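Side-chain contacts in bifunctional protein PutA (Bdellovibrio bacteriovorus, PDB 5UR2), which probably oxidises L-proline to L-glutamate in two steps, joining a flavin-dependent proline dehydrogenase to an NAD-dependent L-glutamate gamma-semialdehyde dehydrogenase: residues Ser428-Arg431 against Gly432-Asp436; Leu420-Asn423 against Thr424-Glu427; Asn356-Thr359 against Leu360-Met364; Val11-Gly14 against Glu15-Lys19. One frame throughout, in Å; residues are numbered along the deposited sequence.

Contact 1 of 4, residues Ser428-Arg431 against Gly432-Asp436; sequences SWLR and GKFAD. With P5F (N-propargylglycine-modified flavin adenine dinucleotide), chain F.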
# COMPACT_ATOMS: atom_id res chain seq x y z
N SER B 428 -30.64 -22.45 20.14
CA SER B 428 -31.02 -23.59 20.97
C SER B 428 -32.48 -23.48 21.42
O SER B 428 -32.90 -22.47 21.98
CB SER B 428 -30.10 -23.68 22.18
OG SER B 428 -30.66 -24.53 23.16
N TRP B 429 -33.26 -24.54 21.18
CA TRP B 429 -34.65 -24.52 21.63
C TRP B 429 -34.75 -24.45 23.15
O TRP B 429 -35.59 -23.71 23.69
CB TRP B 429 -35.39 -25.76 21.11
CG TRP B 429 -36.88 -25.66 21.35
CD1 TRP B 429 -37.81 -25.15 20.49
CD2 TRP B 429 -37.60 -26.07 22.52
NE1 TRP B 429 -39.07 -25.22 21.05
CE2 TRP B 429 -38.97 -25.77 22.30
CE3 TRP B 429 -37.23 -26.65 23.73
CZ2 TRP B 429 -39.96 -26.05 23.24
CZ3 TRP B 429 -38.22 -26.92 24.68
CH2 TRP B 429 -39.57 -26.61 24.43
N LEU B 430 -33.90 -25.20 23.86
CA LEU B 430 -33.91 -25.19 25.32
C LEU B 430 -33.55 -23.82 25.86
O LEU B 430 -34.13 -23.36 26.86
CB LEU B 430 -32.95 -26.23 25.87
CG LEU B 430 -33.45 -27.66 25.77
CD1 LEU B 430 -32.31 -28.58 26.11
CD2 LEU B 430 -34.62 -27.87 26.69
N ARG B 431 -32.56 -23.15 25.26
CA ARG B 431 -32.25 -21.80 25.69
C ARG B 431 -33.44 -20.87 25.49
O ARG B 431 -33.77 -20.07 26.37
CB ARG B 431 -31.03 -21.25 24.94
CG ARG B 431 -30.84 -19.78 25.22
CD ARG B 431 -29.75 -19.16 24.38
NE ARG B 431 -29.83 -17.71 24.44
CZ ARG B 431 -28.85 -16.89 24.06
NH1 ARG B 431 -27.70 -17.38 23.61
NH2 ARG B 431 -29.02 -15.57 24.15
N GLY B 432 -34.13 -20.98 24.35
CA GLY B 432 -35.27 -20.12 24.11
C GLY B 432 -36.35 -20.28 25.16
O GLY B 432 -36.99 -19.30 25.57
N LYS B 433 -36.57 -21.52 25.62
CA LYS B 433 -37.58 -21.82 26.63
C LYS B 433 -37.15 -21.40 28.03
O LYS B 433 -37.91 -20.74 28.75
CB LYS B 433 -37.91 -23.32 26.59
CG LYS B 433 -38.57 -23.82 27.86
CD LYS B 433 -40.00 -23.38 28.00
CE LYS B 433 -40.58 -23.93 29.29
NZ LYS B 433 -41.84 -23.20 29.64
N PHE B 434 -35.96 -21.81 28.47
CA PHE B 434 -35.54 -21.68 29.86
C PHE B 434 -34.67 -20.46 30.12
O PHE B 434 -34.36 -20.18 31.28
CB PHE B 434 -34.79 -22.95 30.30
CG PHE B 434 -35.68 -24.17 30.41
CD1 PHE B 434 -36.57 -24.30 31.46
CD2 PHE B 434 -35.67 -25.14 29.43
CE1 PHE B 434 -37.40 -25.40 31.56
CE2 PHE B 434 -36.50 -26.25 29.52
CZ PHE B 434 -37.36 -26.39 30.58
N ALA B 435 -34.31 -19.72 29.10
CA ALA B 435 -33.44 -18.58 29.33
C ALA B 435 -33.96 -17.32 28.67
O ALA B 435 -33.92 -16.26 29.30
CB ALA B 435 -32.01 -18.88 28.84
N ASP B 436 -34.42 -17.40 27.43
CA ASP B 436 -34.89 -16.22 26.71
C ASP B 436 -36.36 -15.92 26.94
O ASP B 436 -36.86 -14.93 26.41
CB ASP B 436 -34.63 -16.36 25.21
CG ASP B 436 -33.16 -16.53 24.88
OD1 ASP B 436 -32.30 -16.07 25.68
OD2 ASP B 436 -32.86 -17.12 23.82
PA P5F F . -32.64 -28.01 18.95
O1A P5F F . -34.15 -28.11 18.57
O2A P5F F . -32.21 -26.83 19.68
O5B P5F F . -31.68 -27.97 17.79
C5B P5F F . -30.34 -27.52 17.84
C4B P5F F . -29.62 -27.97 16.56
O4B P5F F . -30.01 -27.24 15.42
C3B P5F F . -28.13 -27.89 16.55
O3B P5F F . -27.54 -28.92 17.24
C2B P5F F . -27.81 -27.93 15.11
O2B P5F F . -27.85 -29.25 14.67
C1B P5F F . -28.95 -27.19 14.50
N9A P5F F . -28.67 -25.80 14.22
C8A P5F F . -28.27 -24.82 15.12
N7A P5F F . -28.15 -23.66 14.45
C5A P5F F . -28.48 -23.85 13.11
C6A P5F F . -28.52 -23.04 11.97
N6A P5F F . -28.18 -21.64 12.06
N1A P5F F . -28.87 -23.54 10.78
C2A P5F F . -29.21 -24.84 10.65
N3A P5F F . -29.15 -25.67 11.73
C4A P5F F . -28.81 -25.22 12.94
N1 P5F F . -25.14 -35.41 16.61
C2 P5F F . -24.38 -35.89 15.48
O2 P5F F . -24.06 -35.00 14.48
N3 P5F F . -23.97 -37.26 15.40
C4 P5F F . -24.29 -38.20 16.41
O4 P5F F . -23.86 -39.53 16.26
C4X P5F F . -25.08 -37.70 17.60
N5 P5F F . -25.35 -38.54 18.76
C5X P5F F . -26.47 -38.12 19.63
C6 P5F F . -27.18 -39.13 20.48
C7 P5F F . -28.30 -38.74 21.24
C7M P5F F . -29.01 -39.77 22.10
C8 P5F F . -28.77 -37.39 21.21
C8M P5F F . -29.97 -36.94 22.01
C9 P5F F . -28.11 -36.43 20.41
C9A P5F F . -26.92 -36.83 19.61
N10 P5F F . -26.25 -35.84 18.76
C10 P5F F . -25.47 -36.35 17.66
C1' P5F F . -26.49 -34.38 18.88
C2' P5F F . -27.74 -33.93 18.12
O2' P5F F . -27.51 -34.06 16.77
C3' P5F F . -28.20 -32.50 18.42
O3' P5F F . -27.20 -31.63 18.03
C4' P5F F . -28.51 -32.22 19.89
O4' P5F F . -28.93 -33.41 20.45
C5' P5F F . -29.48 -31.05 20.14
O5' P5F F . -30.55 -30.98 19.22
P P5F F . -32.09 -30.63 19.59
O1P P5F F . -33.22 -31.23 18.68
O2P P5F F . -32.10 -31.01 21.12
O3P P5F F . -32.03 -29.01 19.87
C21 P5F F . -22.85 -38.67 19.52
C22 P5F F . -24.15 -38.72 19.14
C23 P5F F . -21.73 -39.18 18.60

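Contact 2 of 4, residues Leu420-Asn423 against Thr424-Glu427; sequences LLEN and TSNE. With P5F (N-propargylglycine-modified flavin adenine dinucleotide), chain F.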
# COMPACT_ATOMS: atom_id res chain seq x y z
N LEU B 420 -21.73 -27.06 26.65
CA LEU B 420 -21.77 -25.62 26.87
C LEU B 420 -22.04 -24.86 25.57
O LEU B 420 -22.81 -23.90 25.55
CB LEU B 420 -20.47 -25.13 27.51
CG LEU B 420 -20.30 -25.30 29.02
CD1 LEU B 420 -18.85 -25.08 29.40
CD2 LEU B 420 -21.19 -24.30 29.78
N LEU B 421 -21.41 -25.28 24.48
CA LEU B 421 -21.62 -24.61 23.20
C LEU B 421 -23.07 -24.74 22.75
O LEU B 421 -23.71 -23.74 22.41
CB LEU B 421 -20.69 -25.19 22.14
CG LEU B 421 -19.25 -24.71 22.31
CD1 LEU B 421 -18.33 -25.48 21.39
CD2 LEU B 421 -19.17 -23.22 22.04
N GLU B 422 -23.63 -25.95 22.79
CA GLU B 422 -25.01 -26.15 22.35
C GLU B 422 -25.99 -25.37 23.23
O GLU B 422 -26.91 -24.71 22.72
CB GLU B 422 -25.35 -27.64 22.37
CG GLU B 422 -26.69 -27.92 21.72
CD GLU B 422 -26.72 -27.48 20.26
OE1 GLU B 422 -27.52 -26.56 19.94
OE2 GLU B 422 -25.92 -28.03 19.46
N ASN B 423 -25.82 -25.44 24.55
CA ASN B 423 -26.80 -24.86 25.45
C ASN B 423 -26.77 -23.34 25.43
O ASN B 423 -27.78 -22.70 25.75
CB ASN B 423 -26.56 -25.38 26.87
CG ASN B 423 -26.85 -26.85 27.00
OD1 ASN B 423 -27.54 -27.44 26.18
ND2 ASN B 423 -26.30 -27.47 28.04
N THR B 424 -25.64 -22.72 25.07
CA THR B 424 -25.57 -21.27 24.96
C THR B 424 -25.80 -20.76 23.55
O THR B 424 -25.67 -19.55 23.31
CB THR B 424 -24.20 -20.74 25.44
OG1 THR B 424 -23.16 -21.27 24.59
CG2 THR B 424 -23.97 -21.13 26.89
N SER B 425 -26.11 -21.65 22.61
CA SER B 425 -26.33 -21.24 21.23
C SER B 425 -27.60 -20.39 21.11
O SER B 425 -28.61 -20.64 21.76
CB SER B 425 -26.43 -22.48 20.34
OG SER B 425 -27.04 -22.18 19.10
N ASN B 426 -27.53 -19.37 20.23
CA ASN B 426 -28.69 -18.50 20.00
C ASN B 426 -29.86 -19.26 19.41
O ASN B 426 -31.02 -18.86 19.60
CB ASN B 426 -28.30 -17.34 19.09
CG ASN B 426 -27.65 -16.21 19.84
OD1 ASN B 426 -28.18 -15.72 20.84
ND2 ASN B 426 -26.48 -15.77 19.36
N GLU B 427 -29.60 -20.36 18.70
CA GLU B 427 -30.64 -21.14 18.07
C GLU B 427 -31.14 -22.29 18.92
O GLU B 427 -31.97 -23.08 18.44
CB GLU B 427 -30.15 -21.69 16.72
CG GLU B 427 -29.56 -20.65 15.81
CD GLU B 427 -30.56 -19.58 15.44
OE1 GLU B 427 -31.78 -19.85 15.46
OE2 GLU B 427 -30.12 -18.46 15.10
PA P5F F . -32.64 -28.01 18.95
O1A P5F F . -34.15 -28.11 18.57
O2A P5F F . -32.21 -26.83 19.68
O5B P5F F . -31.68 -27.97 17.79
C5B P5F F . -30.34 -27.52 17.84
C4B P5F F . -29.62 -27.97 16.56
O4B P5F F . -30.01 -27.24 15.42
C3B P5F F . -28.13 -27.89 16.55
O3B P5F F . -27.54 -28.92 17.24
C2B P5F F . -27.81 -27.93 15.11
O2B P5F F . -27.85 -29.25 14.67
C1B P5F F . -28.95 -27.19 14.50
N9A P5F F . -28.67 -25.80 14.22
C8A P5F F . -28.27 -24.82 15.12
N7A P5F F . -28.15 -23.66 14.45
C5A P5F F . -28.48 -23.85 13.11
C6A P5F F . -28.52 -23.04 11.97
N6A P5F F . -28.18 -21.64 12.06
N1A P5F F . -28.87 -23.54 10.78
C2A P5F F . -29.21 -24.84 10.65
N3A P5F F . -29.15 -25.67 11.73
C4A P5F F . -28.81 -25.22 12.94
N1 P5F F . -25.14 -35.41 16.61
C2 P5F F . -24.38 -35.89 15.48
O2 P5F F . -24.06 -35.00 14.48
N3 P5F F . -23.97 -37.26 15.40
C4 P5F F . -24.29 -38.20 16.41
O4 P5F F . -23.86 -39.53 16.26
C4X P5F F . -25.08 -37.70 17.60
N5 P5F F . -25.35 -38.54 18.76
C5X P5F F . -26.47 -38.12 19.63
C6 P5F F . -27.18 -39.13 20.48
C7 P5F F . -28.30 -38.74 21.24
C7M P5F F . -29.01 -39.77 22.10
C8 P5F F . -28.77 -37.39 21.21
C8M P5F F . -29.97 -36.94 22.01
C9 P5F F . -28.11 -36.43 20.41
C9A P5F F . -26.92 -36.83 19.61
N10 P5F F . -26.25 -35.84 18.76
C10 P5F F . -25.47 -36.35 17.66
C1' P5F F . -26.49 -34.38 18.88
C2' P5F F . -27.74 -33.93 18.12
O2' P5F F . -27.51 -34.06 16.77
C3' P5F F . -28.20 -32.50 18.42
O3' P5F F . -27.20 -31.63 18.03
C4' P5F F . -28.51 -32.22 19.89
O4' P5F F . -28.93 -33.41 20.45
C5' P5F F . -29.48 -31.05 20.14
O5' P5F F . -30.55 -30.98 19.22
P P5F F . -32.09 -30.63 19.59
O1P P5F F . -33.22 -31.23 18.68
O2P P5F F . -32.10 -31.01 21.12
O3P P5F F . -32.03 -29.01 19.87
C21 P5F F . -22.85 -38.67 19.52
C22 P5F F . -24.15 -38.72 19.14
C23 P5F F . -21.73 -39.18 18.60

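Contact 3 of 4, residues Asn356-Thr359 against Leu360-Met364; sequences NVRT and LAACM. With P5F (N-propargylglycine-modified flavin adenine dinucleotide), chain F.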
# COMPACT_ATOMS: atom_id res chain seq x y z
N ASN B 356 -36.16 -31.05 21.96
CA ASN B 356 -37.05 -29.98 21.52
C ASN B 356 -38.49 -30.46 21.60
O ASN B 356 -38.86 -31.44 20.94
CB ASN B 356 -36.64 -29.60 20.09
CG ASN B 356 -37.48 -28.49 19.48
OD1 ASN B 356 -38.69 -28.41 19.69
ND2 ASN B 356 -36.84 -27.64 18.68
N VAL B 357 -39.32 -29.79 22.42
CA VAL B 357 -40.69 -30.24 22.65
C VAL B 357 -41.52 -30.16 21.36
O VAL B 357 -42.36 -31.03 21.11
CB VAL B 357 -41.35 -29.44 23.80
CG1 VAL B 357 -42.86 -29.72 23.86
CG2 VAL B 357 -40.74 -29.84 25.13
N ARG B 358 -41.29 -29.14 20.53
CA ARG B 358 -41.95 -29.08 19.22
C ARG B 358 -41.65 -30.32 18.39
O ARG B 358 -42.57 -31.01 17.92
CB ARG B 358 -41.54 -27.81 18.46
CG ARG B 358 -41.74 -27.89 16.94
CD ARG B 358 -43.22 -27.89 16.54
NE ARG B 358 -43.42 -28.42 15.18
CZ ARG B 358 -44.52 -28.23 14.45
NH1 ARG B 358 -45.53 -27.52 14.94
NH2 ARG B 358 -44.62 -28.75 13.23
N THR B 359 -40.36 -30.63 18.21
CA THR B 359 -39.93 -31.81 17.46
C THR B 359 -40.55 -33.08 18.02
O THR B 359 -41.09 -33.91 17.27
CB THR B 359 -38.40 -31.92 17.50
OG1 THR B 359 -37.82 -30.69 17.03
CG2 THR B 359 -37.91 -33.10 16.61
N LEU B 360 -40.46 -33.27 19.34
CA LEU B 360 -41.03 -34.46 19.95
C LEU B 360 -42.54 -34.56 19.72
O LEU B 360 -43.06 -35.64 19.42
CB LEU B 360 -40.71 -34.47 21.45
CG LEU B 360 -39.22 -34.50 21.83
CD1 LEU B 360 -39.01 -34.24 23.32
CD2 LEU B 360 -38.62 -35.83 21.44
N ALA B 361 -43.26 -33.44 19.88
CA ALA B 361 -44.71 -33.46 19.72
C ALA B 361 -45.12 -33.75 18.28
O ALA B 361 -46.11 -34.44 18.04
CB ALA B 361 -45.32 -32.12 20.18
N ALA B 362 -44.37 -33.21 17.31
CA ALA B 362 -44.66 -33.52 15.91
C ALA B 362 -44.48 -35.01 15.63
O ALA B 362 -45.34 -35.65 15.02
CB ALA B 362 -43.75 -32.69 15.00
N CYS B 363 -43.39 -35.60 16.12
CA CYS B 363 -43.19 -37.03 15.94
C CYS B 363 -44.35 -37.82 16.53
O CYS B 363 -44.84 -38.77 15.91
CB CYS B 363 -41.86 -37.45 16.56
SG CYS B 363 -40.40 -36.83 15.69
N MET B 364 -44.80 -37.45 17.73
CA MET B 364 -45.88 -38.19 18.37
C MET B 364 -47.12 -38.19 17.50
O MET B 364 -47.78 -39.23 17.33
CB MET B 364 -46.22 -37.59 19.73
CG MET B 364 -45.16 -37.79 20.79
SD MET B 364 -45.58 -36.88 22.29
CE MET B 364 -44.17 -37.30 23.31
PA P5F F . -32.64 -28.01 18.95
O1A P5F F . -34.15 -28.11 18.57
O2A P5F F . -32.21 -26.83 19.68
O5B P5F F . -31.68 -27.97 17.79
C5B P5F F . -30.34 -27.52 17.84
C4B P5F F . -29.62 -27.97 16.56
O4B P5F F . -30.01 -27.24 15.42
C3B P5F F . -28.13 -27.89 16.55
O3B P5F F . -27.54 -28.92 17.24
C2B P5F F . -27.81 -27.93 15.11
O2B P5F F . -27.85 -29.25 14.67
C1B P5F F . -28.95 -27.19 14.50
N9A P5F F . -28.67 -25.80 14.22
C8A P5F F . -28.27 -24.82 15.12
N7A P5F F . -28.15 -23.66 14.45
C5A P5F F . -28.48 -23.85 13.11
C6A P5F F . -28.52 -23.04 11.97
N6A P5F F . -28.18 -21.64 12.06
N1A P5F F . -28.87 -23.54 10.78
C2A P5F F . -29.21 -24.84 10.65
N3A P5F F . -29.15 -25.67 11.73
C4A P5F F . -28.81 -25.22 12.94
N1 P5F F . -25.14 -35.41 16.61
C2 P5F F . -24.38 -35.89 15.48
O2 P5F F . -24.06 -35.00 14.48
N3 P5F F . -23.97 -37.26 15.40
C4 P5F F . -24.29 -38.20 16.41
O4 P5F F . -23.86 -39.53 16.26
C4X P5F F . -25.08 -37.70 17.60
N5 P5F F . -25.35 -38.54 18.76
C5X P5F F . -26.47 -38.12 19.63
C6 P5F F . -27.18 -39.13 20.48
C7 P5F F . -28.30 -38.74 21.24
C7M P5F F . -29.01 -39.77 22.10
C8 P5F F . -28.77 -37.39 21.21
C8M P5F F . -29.97 -36.94 22.01
C9 P5F F . -28.11 -36.43 20.41
C9A P5F F . -26.92 -36.83 19.61
N10 P5F F . -26.25 -35.84 18.76
C10 P5F F . -25.47 -36.35 17.66
C1' P5F F . -26.49 -34.38 18.88
C2' P5F F . -27.74 -33.93 18.12
O2' P5F F . -27.51 -34.06 16.77
C3' P5F F . -28.20 -32.50 18.42
O3' P5F F . -27.20 -31.63 18.03
C4' P5F F . -28.51 -32.22 19.89
O4' P5F F . -28.93 -33.41 20.45
C5' P5F F . -29.48 -31.05 20.14
O5' P5F F . -30.55 -30.98 19.22
P P5F F . -32.09 -30.63 19.59
O1P P5F F . -33.22 -31.23 18.68
O2P P5F F . -32.10 -31.01 21.12
O3P P5F F . -32.03 -29.01 19.87
C21 P5F F . -22.85 -38.67 19.52
C22 P5F F . -24.15 -38.72 19.14
C23 P5F F . -21.73 -39.18 18.60

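Contact 4 of 4, residues Val11-Gly14 against Glu15-Lys19; sequences VSRG and EEILK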
# COMPACT_ATOMS: atom_id res chain seq x y z
N VAL B 11 -49.39 -28.41 17.99
CA VAL B 11 -49.30 -27.36 19.00
C VAL B 11 -49.99 -27.80 20.29
O VAL B 11 -49.48 -27.55 21.40
CB VAL B 11 -49.87 -26.03 18.48
CG1 VAL B 11 -50.06 -25.03 19.62
CG2 VAL B 11 -48.94 -25.45 17.44
N SER B 12 -51.15 -28.45 20.17
CA SER B 12 -51.86 -28.93 21.35
C SER B 12 -51.04 -29.95 22.13
O SER B 12 -51.02 -29.92 23.37
CB SER B 12 -53.22 -29.53 20.95
OG SER B 12 -54.04 -28.53 20.37
N ARG B 13 -50.41 -30.90 21.43
CA ARG B 13 -49.60 -31.89 22.13
C ARG B 13 -48.43 -31.24 22.85
O ARG B 13 -48.10 -31.61 23.98
CB ARG B 13 -49.11 -32.96 21.15
CG ARG B 13 -48.27 -34.03 21.81
CD ARG B 13 -49.09 -34.75 22.86
NE ARG B 13 -50.36 -35.21 22.31
CZ ARG B 13 -50.55 -36.39 21.72
NH1 ARG B 13 -49.53 -37.24 21.60
NH2 ARG B 13 -51.75 -36.71 21.25
N GLY B 14 -47.79 -30.26 22.21
CA GLY B 14 -46.69 -29.55 22.86
C GLY B 14 -47.14 -28.79 24.09
O GLY B 14 -46.43 -28.74 25.10
N GLU B 15 -48.35 -28.22 24.04
CA GLU B 15 -48.87 -27.51 25.21
C GLU B 15 -49.11 -28.46 26.37
O GLU B 15 -48.84 -28.11 27.53
CB GLU B 15 -50.17 -26.77 24.84
CG GLU B 15 -49.95 -25.57 23.93
CD GLU B 15 -51.26 -24.92 23.50
OE1 GLU B 15 -52.33 -25.50 23.78
OE2 GLU B 15 -51.23 -23.83 22.89
N GLU B 16 -49.59 -29.68 26.09
CA GLU B 16 -49.74 -30.67 27.15
C GLU B 16 -48.40 -31.03 27.77
O GLU B 16 -48.27 -31.07 29.00
CB GLU B 16 -50.41 -31.94 26.61
CG GLU B 16 -50.45 -33.09 27.61
CD GLU B 16 -50.97 -34.39 27.01
OE1 GLU B 16 -51.45 -34.35 25.84
OE2 GLU B 16 -50.92 -35.43 27.70
N ILE B 17 -47.38 -31.23 26.93
CA ILE B 17 -46.06 -31.62 27.43
C ILE B 17 -45.49 -30.53 28.33
O ILE B 17 -44.96 -30.81 29.41
CB ILE B 17 -45.12 -31.95 26.25
CG1 ILE B 17 -45.57 -33.24 25.56
CG2 ILE B 17 -43.66 -32.00 26.71
CD1 ILE B 17 -44.83 -33.52 24.26
N LEU B 18 -45.60 -29.27 27.91
CA LEU B 18 -45.10 -28.18 28.73
C LEU B 18 -45.92 -28.00 30.01
O LEU B 18 -45.38 -27.58 31.04
CB LEU B 18 -45.07 -26.89 27.91
CG LEU B 18 -44.07 -26.93 26.74
CD1 LEU B 18 -44.33 -25.81 25.75
CD2 LEU B 18 -42.65 -26.84 27.23
N LYS B 19 -47.23 -28.28 29.95
CA LYS B 19 -48.04 -28.17 31.16
C LYS B 19 -47.62 -29.20 32.20
O LYS B 19 -47.41 -28.86 33.38
CB LYS B 19 -49.53 -28.31 30.83
CG LYS B 19 -50.46 -28.23 32.02
CD LYS B 19 -50.22 -26.98 32.87
CE LYS B 19 -50.71 -25.70 32.20
NZ LYS B 19 -50.85 -24.57 33.19

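Contact 1 of 4, residues Ser428-Arg431 against Gly432-Asp436
The short helix 429-434, which starts at the pyrophosphate of the modified flavin, carries Ser-428 as its N-cap and is closed at its far end by Arg-431 and Asp-436. At the cap, Ser-428 OG accepts from Arg-431 N at 3.2 Å, while the carbonyl of the same serine takes Gly-432 N in the first helical bond. The first amide of the helix points at the cofactor: Trp-429 N donates to P5F O2A over 2.9 Å in an almost straight bond (177°), so a helix N-terminus faces the phosphate and would be expected to stabilise its charge. The Trp-429 indole lies beside Lys-433, whose CB stands over the rim of one ring face, 4.1 Å from CZ3; the indole NE1 donates to Leu-443 O. Leu-430 runs alongside Phe-434 and brings CD2 to the ring edge, in the ring plane, 3.8 Å from CE2. Lys-433 CG sits over one face of that phenyl, and Met-21 of helix 6-22 also touches the ring. Where the helix ends, Arg-431 O receives two amides from opposite faces of its plane, Ala-435 N at 2.8 Å and Asp-436 N at 2.9 Å. Arg-431 leaves the helix with CG anti to its own N (chi1 171°) and stays extended as far as NE, which brings the NE edge of the guanidinium to the Asp-436 carboxylate in a salt bridge. The guanidinium and carboxylate planes are 62° apart; NE donates to OD1 of Asp-436 at 3.2 Å, on the syn side of that oxygen, and weakly to OD2.

Contact 2 of 4, residues Leu420-Asn423 against Thr424-Glu427
Leu-420 O is held twice by Thr-424: the hydroxyl OG1 donates to it at 2.8 Å and the backbone N at 3.1 Å, the two arriving from opposite faces of the carbonyl plane. Thr-424 can do this because OG1 sits between its backbone N and carbonyl carbon (chi1 62°), turned back over the helix end; CG2 also rests against Leu-420 O. One residue on, the chain tightens into a turn. Ser-425 N donates to Glu-422 O at 3.2 Å from well above the carbonyl plane, 68° out of it, and Ser-425 CB packs on the same oxygen. Ser-425 OG then accepts from Glu-427 N at 3.2 Å, an ST turn in the loop beyond the helix. Both glutamates of this corner meet the adenosine half of the cofactor. Glu-422, bent at chi2, brings OE2 to within 2.9 Å of the ribose hydroxyl P5F O3B, whose proton also has another acceptor within reach. Glu-427 touches the adenine with its aliphatic part, CG lying 3.6 Å from P5F N7A. Further out, Asn-423 ND2 is bonded to the hydroxyl of Tyr-36, and Leu-420 and Thr-424 pack on Met-40 and Phe-54 in helices 35-45 and 47-59. On Leu-421 rests Arg-977 of the second subunit. The whole is the C-terminal end of helix 409-423, which follows the eighth strand of the proline dehydrogenase beta-alpha barrel and here unwinds into the adenosine end of the flavin site.

Contact 3 of 4, residues Asn356-Thr359 against Leu360-Met364
This local contact is the N-capped first turns of helix 357-369, the crossover helix of the beta-alpha-beta unit between barrel strands 349-353 and 379-382, and it is buried throughout. Asn-356 is the cap: its carbonyl accepts Leu-360 N at 2.9 Å, and its side chain closes the turn by accepting Thr-359 N on OD1 at 3.1 Å, from above the amide plane rather than on a lone pair. Leu-360 folds back over the same backbone oxygen, its CG 3.2 Å from Asn-356 O, and its side chain packs on Phe-379 and Met-381 of the next strand. Arg-358 instead runs past Ala-362, NE 4.3 Å from CB, and is paired with Glu-335 and bonded to Gln-7. Thr-359 OG1 is hydrogen-bonded to Lys-303 NZ, and Thr-359 O accepts Cys-363 N at 3.1 Å. With CG anti to the backbone N (chi1 179°), the Asn-356 amide is gripped at both ends and so fixed in rotation: besides the capping OD1, ND2 donates to the phosphate oxygen P5F O1A at 2.7 Å with an N-H...O angle of 169°.

Contact 4 of 4, residues Val11-Gly14 against Glu15-Lys19
Val-11 O accepts Glu-15 N at 2.9 Å, the shortest bond between residues 11-14 and 15-19 of helix 6-22. The same oxygen is also covered by the aliphatic part of Glu-15, whose CG, beside its own backbone N (chi1 -71°), comes to 3.2 Å from Val-11 O. Beyond it the glutamate extends obliquely across Val-11, OE2 reaching 3.7 Å from CG1, so a carboxylate oxygen lies against a methyl; the Glu-15 side chain also touches Met-440 and Leu-444 of helix 440-444. The neighbouring turn repeats the pattern with apolar groups: Ile-17 N bonds to Arg-13 O at 3.1 Å and Ile-17 CG1 leans on that carbonyl. Leu-18 N donates to Gly-14 O at 3.0 Å, and the Leu-18 side chain packs against the same oxygen through CG. Arg-13 and Glu-16 lie side by side and point the same way. Their salt bridge is long, 3.8 Å from NE to OE1, with the oxygen well out of the guanidinium plane, so the attraction is purely electrostatic and no N-H is aimed at it. The bends of Arg-13 at chi2 and chi3 lead its tip instead to Glu-368 of helix 357-369, on which the arginine stem also packs. At Gly-14, which has no side chain, the helices run close together, with Ala-361 CB 3.7 Å from Gly-14 N. On this face Ile-17 meets Val-357. The chemistry implies an amphipathic helix, joined to helix 357-369 of the barrel by glycine, isoleucine and an arginine salt bridge, where the Arg-13 to Glu-16 pair adds only a weak electrostatic attraction.

Contact 3 is wholly buried; contacts 1, 2 and 4 are partly so, contact 4 with an exposed glutamate. Contacts 1, 2 and 3 all reach the cofactor: the first and third present helix starts to its pyrophosphate, whereas contact 2 is a helix end at the adenosine. Contacts 1 and 2 follow each other along the chain, and Arg-431 returns to the Thr-424 carbonyl in a weak hydrogen bond. Trp-429 joins contact 1 to contact 3 through Asn-356 and Val-357. Contact 4, from the N-terminal domain, packs on contact 3 and touches contact 1 through Leu-18, without reaching the flavin. The two capped helix starts meet the phosphates, whereas further out apolar packing and an arginine salt bridge join the helices.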